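Local atomic coordinates of PAC2 family protein (Mycobacterium tuberculosis, PDB entry 2WAM), a protein that is of unknown function but belongs to the PAC2 family and represents a duplicated gene family of actinobacteria. Residues 86-89 against 90-94; 225-229 against 230-234. All blocks are in the same frame, centred on the assembly; numbering follows the deposited sequence.

Contact 1 of 2, residues 86-89 against 90-94; sequences AAHL and KAALD
His88 swings its ring toward Ala92, one turn further along the helix, because CG stands trans to the backbone N (chi1 -180°) and beside the carbonyl carbon. Leu89 and Leu93 take a different rotamer, each with CG trans to its carbonyl carbon, and their branches run along the same flank of the chain. This is the C-terminal turn of helix 81-92, with side chains meeting at i to i+4 spacing. The methyl CB of Ala92 sits over one face of the imidazole in a CH-pi contact, 4.0 Å from the ring centroid and shifted toward the rim near CE1 and NE2. NE2 itself is hydrogen-bonded to Pro270 O, which gives the ring a second hold. Leu89 CD2 and Leu93 CD1 approach to 4.4 Å, a loose apolar touch supplemented by Leu269, which both side chains meet. On the inner side the helix lies on strands 131-137 and 143-148: Leu89 touches Leu136, and Leu93 touches Phe144. The Lys90 chain lies alongside the Ala86 carbonyl and bends at chi3 (71°) on the way to its ammonium group, where NZ makes a salt bridge with Glu130. Backbone i+4 bonds run through the turn, from Lys90 N to Ala86 O onward. Leu93 is the first residue to leave helical angles, yet its N still reaches Leu89 O at 3.1 Å.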
loop_
_atom_site.group_PDB
_atom_site.type_symbol
_atom_site.label_atom_id
_atom_site.label_comp_id
_atom_site.label_asym_id
_atom_site.label_seq_id
_atom_site.Cartn_x
_atom_site.Cartn_y
_atom_site.Cartn_z
ATOM N N ALA A 86 -17.189 -5.227 30.255
ATOM C CA ALA A 86 -17.330 -5.467 28.825
ATOM C C ALA A 86 -17.850 -6.878 28.564
ATOM O O ALA A 86 -18.693 -7.096 27.686
ATOM C CB ALA A 86 -16.017 -5.247 28.132
ATOM N N ALA A 87 -17.360 -7.836 29.342
ATOM C CA ALA A 87 -17.736 -9.233 29.147
ATOM C C ALA A 87 -19.204 -9.422 29.472
ATOM O O ALA A 87 -19.897 -10.215 28.833
ATOM C CB ALA A 87 -16.870 -10.165 30.013
ATOM N N HIS A 88 -19.675 -8.686 30.473
ATOM C CA HIS A 88 -21.053 -8.840 30.899
ATOM C C HIS A 88 -22.030 -8.299 29.882
ATOM O O HIS A 88 -22.998 -8.968 29.534
ATOM C CB HIS A 88 -21.326 -8.211 32.260
ATOM C CG HIS A 88 -22.745 -8.382 32.692
ATOM N ND1 HIS A 88 -23.266 -9.606 33.050
ATOM C CD2 HIS A 88 -23.769 -7.497 32.761
ATOM C CE1 HIS A 88 -24.546 -9.461 33.343
ATOM N NE2 HIS A 88 -24.874 -8.193 33.175
ATOM N N LEU A 89 -21.782 -7.085 29.407
ATOM C CA LEU A 89 -22.589 -6.528 28.331
ATOM C C LEU A 89 -22.682 -7.496 27.145
ATOM O O LEU A 89 -23.770 -7.815 26.688
ATOM C CB LEU A 89 -22.038 -5.173 27.874
ATOM C CG LEU A 89 -22.096 -4.015 28.870
ATOM C CD1 LEU A 89 -21.408 -2.769 28.299
ATOM C CD2 LEU A 89 -23.529 -3.721 29.251
ATOM N N LYS A 90 -21.543 -7.964 26.648
ATOM C CA LYS A 90 -21.549 -8.861 25.497
ATOM C C LYS A 90 -22.292 -10.185 25.756
ATOM O O LYS A 90 -22.871 -10.760 24.841
ATOM C CB LYS A 90 -20.126 -9.127 25.022
ATOM C CG LYS A 90 -19.381 -7.879 24.589
ATOM C CD LYS A 90 -17.863 -8.044 24.736
ATOM C CE LYS A 90 -17.309 -9.001 23.705
ATOM N NZ LYS A 90 -16.010 -9.574 24.137
ATOM N N ALA A 91 -22.286 -10.647 27.001
ATOM C CA ALA A 91 -22.907 -11.918 27.378
ATOM C C ALA A 91 -24.411 -11.804 27.657
ATOM O O ALA A 91 -25.164 -12.743 27.445
ATOM C CB ALA A 91 -22.195 -12.492 28.600
ATOM N N ALA A 92 -24.833 -10.643 28.139
ATOM C CA ALA A 92 -26.190 -10.453 28.608
ATOM C C ALA A 92 -27.123 -9.821 27.567
ATOM O O ALA A 92 -28.339 -9.964 27.658
ATOM C CB ALA A 92 -26.181 -9.628 29.901
ATOM N N LEU A 93 -26.555 -9.141 26.574
ATOM C CA LEU A 93 -27.342 -8.461 25.542
ATOM C C LEU A 93 -27.038 -8.948 24.129
ATOM O O LEU A 93 -25.963 -9.492 23.876
ATOM C CB LEU A 93 -27.107 -6.965 25.625
ATOM C CG LEU A 93 -27.674 -6.318 26.888
ATOM C CD1 LEU A 93 -27.142 -4.920 27.004
ATOM C CD2 LEU A 93 -29.215 -6.330 26.898
ATOM N N ASP A 94 -27.990 -8.766 23.216
ATOM C CA ASP A 94 -27.779 -9.112 21.809
ATOM C C ASP A 94 -26.595 -8.330 21.249
ATOM O O ASP A 94 -26.579 -7.104 21.293
ATOM C CB ASP A 94 -29.034 -8.826 20.977
ATOM C CG ASP A 94 -30.102 -9.917 21.112
ATOM O OD1 ASP A 94 -29.834 -10.938 21.790
ATOM O OD2 ASP A 94 -31.213 -9.753 20.537
#

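Contact 2 of 2, residues 225-229 against 230-234; sequences YRMAQ and HGHEV
His230 turns back over the last turn of helix 219-229 to reach Arg226. Its CG lies beside its own backbone N, trans to the carbonyl carbon (chi1 -73°), which brings the ring back over the turn, and chi2 near 90° presents ND1 to Arg226 O at 3.1 Å. The hydrogen bond is fairly straight (163°), and the oxygen lies at the ring edge, in the imidazole plane, although ND1 stands well above the plane of that carbonyl. The side chain of Arg226 leads the other way: NH1 donates to Gln229 OE1, while NH2 makes salt bridges with Glu157 and with Asp128 of the second subunit. Gly231 follows with positive phi, and its N bonds to Ala228 O at 2.8 Å. His232 N returns to Met227 O at 3.1 Å, and that oxygen also lies at the edge of the His232 ring, in its plane. Over one face of the same ring comes the end of Met227, folded at chi2 and chi3: CE is 4.0 Å from the centroid and SD 4.5 Å, a CH-pi contact joined by a Met-aromatic one. On the ring itself, His232 NE2 is hydrogen-bonded to Glu168 of helix 156-169. Two residues on, Val234 turns in, setting CG1 3.6 Å from Met227 CB and CG2 near Ala228 CB. The two backbone bonds round Gly231, its C-prime residue, make this a Schellman motif, which ends the helix and turns the chain into strand 234-242.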
loop_
_atom_site.group_PDB
_atom_site.type_symbol
_atom_site.label_atom_id
_atom_site.label_comp_id
_atom_site.label_asym_id
_atom_site.label_seq_id
_atom_site.Cartn_x
_atom_site.Cartn_y
_atom_site.Cartn_z
ATOM N N TYR A 225 -10.289 12.776 25.062
ATOM C CA TYR A 225 -9.745 14.098 24.756
ATOM C C TYR A 225 -9.831 14.475 23.271
ATOM O O TYR A 225 -10.278 15.578 22.930
ATOM C CB TYR A 225 -8.301 14.213 25.229
ATOM C CG TYR A 225 -7.711 15.582 24.991
ATOM C CD1 TYR A 225 -8.290 16.716 25.557
ATOM C CD2 TYR A 225 -6.578 15.746 24.199
ATOM C CE1 TYR A 225 -7.754 17.973 25.340
ATOM C CE2 TYR A 225 -6.037 16.994 23.975
ATOM C CZ TYR A 225 -6.626 18.106 24.549
ATOM O OH TYR A 225 -6.088 19.350 24.331
ATOM N N ARG A 226 -9.394 13.572 22.391
ATOM C CA ARG A 226 -9.431 13.855 20.961
ATOM C C ARG A 226 -10.860 14.089 20.506
ATOM O O ARG A 226 -11.142 15.054 19.807
ATOM C CB ARG A 226 -8.784 12.728 20.159
ATOM C CG ARG A 226 -7.285 12.602 20.362
ATOM C CD ARG A 226 -6.533 13.463 19.397
ATOM N NE ARG A 226 -5.089 13.389 19.598
ATOM C CZ ARG A 226 -4.386 14.286 20.277
ATOM N NH1 ARG A 226 -4.996 15.324 20.828
ATOM N NH2 ARG A 226 -3.078 14.146 20.411
ATOM N N MET A 227 -11.753 13.200 20.921
ATOM C CA MET A 227 -13.186 13.330 20.668
ATOM C C MET A 227 -13.718 14.716 21.043
ATOM O O MET A 227 -14.414 15.351 20.247
ATOM C CB MET A 227 -13.966 12.261 21.449
ATOM C CG MET A 227 -13.874 10.843 20.883
ATOM S SD MET A 227 -14.486 10.766 19.205
ATOM C CE MET A 227 -16.228 10.469 19.501
ATOM N N ALA A 228 -13.401 15.175 22.255
ATOM C CA ALA A 228 -13.810 16.508 22.705
ATOM C C ALA A 228 -13.235 17.620 21.834
ATOM O O ALA A 228 -13.934 18.582 21.518
ATOM C CB ALA A 228 -13.425 16.736 24.142
ATOM N N GLN A 229 -11.963 17.493 21.461
ATOM C CA GLN A 229 -11.333 18.474 20.598
ATOM C C GLN A 229 -12.141 18.662 19.314
ATOM O O GLN A 229 -12.056 19.699 18.660
ATOM C CB GLN A 229 -9.890 18.077 20.270
ATOM C CG GLN A 229 -8.864 18.412 21.346
ATOM C CD GLN A 229 -7.480 17.874 20.994
ATOM O OE1 GLN A 229 -7.340 16.715 20.593
ATOM N NE2 GLN A 229 -6.452 18.715 21.130
ATOM N N HIS A 230 -12.935 17.662 18.959
ATOM C CA HIS A 230 -13.723 17.746 17.742
ATOM C C HIS A 230 -15.198 17.943 18.052
ATOM O O HIS A 230 -16.065 17.528 17.280
ATOM C CB HIS A 230 -13.540 16.492 16.883
ATOM C CG HIS A 230 -12.213 16.409 16.187
ATOM N ND1 HIS A 230 -11.117 15.790 16.746
ATOM C CD2 HIS A 230 -11.821 16.835 14.962
ATOM C CE1 HIS A 230 -10.098 15.848 15.904
ATOM N NE2 HIS A 230 -10.501 16.475 14.813
ATOM N N GLY A 231 -15.485 18.567 19.189
ATOM C CA GLY A 231 -16.845 18.961 19.523
ATOM C C GLY A 231 -17.806 17.835 19.868
ATOM O O GLY A 231 -19.017 18.041 19.909
ATOM N N HIS A 232 -17.277 16.642 20.127
ATOM C CA HIS A 232 -18.121 15.529 20.536
ATOM C C HIS A 232 -18.379 15.580 22.034
ATOM O O HIS A 232 -17.533 16.059 22.804
ATOM C CB HIS A 232 -17.471 14.204 20.165
ATOM C CG HIS A 232 -17.426 13.954 18.698
ATOM N ND1 HIS A 232 -18.472 13.377 18.009
ATOM C CD2 HIS A 232 -16.463 14.201 17.779
ATOM C CE1 HIS A 232 -18.155 13.279 16.732
ATOM N NE2 HIS A 232 -16.942 13.773 16.566
ATOM N N GLU A 233 -19.543 15.087 22.448
ATOM C CA GLU A 233 -19.861 15.012 23.872
ATOM C C GLU A 233 -19.247 13.768 24.492
ATOM O O GLU A 233 -19.505 12.658 24.046
ATOM C CB GLU A 233 -21.369 14.998 24.102
ATOM C CG GLU A 233 -21.752 15.190 25.564
ATOM C CD GLU A 233 -23.254 15.316 25.761
ATOM O OE1 GLU A 233 -23.725 16.464 25.934
ATOM O OE2 GLU A 233 -23.964 14.280 25.730
ATOM N N VAL A 234 -18.435 13.951 25.524
ATOM C CA VAL A 234 -17.751 12.828 26.133
ATOM C C VAL A 234 -17.953 12.807 27.641
ATOM O O VAL A 234 -18.145 13.844 28.272
ATOM C CB VAL A 234 -16.230 12.871 25.844
ATOM C CG1 VAL A 234 -15.960 12.958 24.337
ATOM C CG2 VAL A 234 -15.561 14.032 26.614
#

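In the fold
The two contacts come in series, contact 1 at the end of helix 81-92 and contact 2 at the end of helix 219-229, with centres 26 Å apart and nearest atoms about 16 Å apart. They do not touch. Each hands the chain from a helix to a strand of the same nine-stranded mixed sheet: contact 1 leads into strand 94-101, contact 2 into strand 234-242. Four strands lie between these two in the sheet, so the turns serve distant parts of one sheet, both within the range matched by the PAC2 family. Helix 251-265 borders contact 1 and helix 156-169 borders contact 2. Only contact 2 is met by another subunit of the assembly.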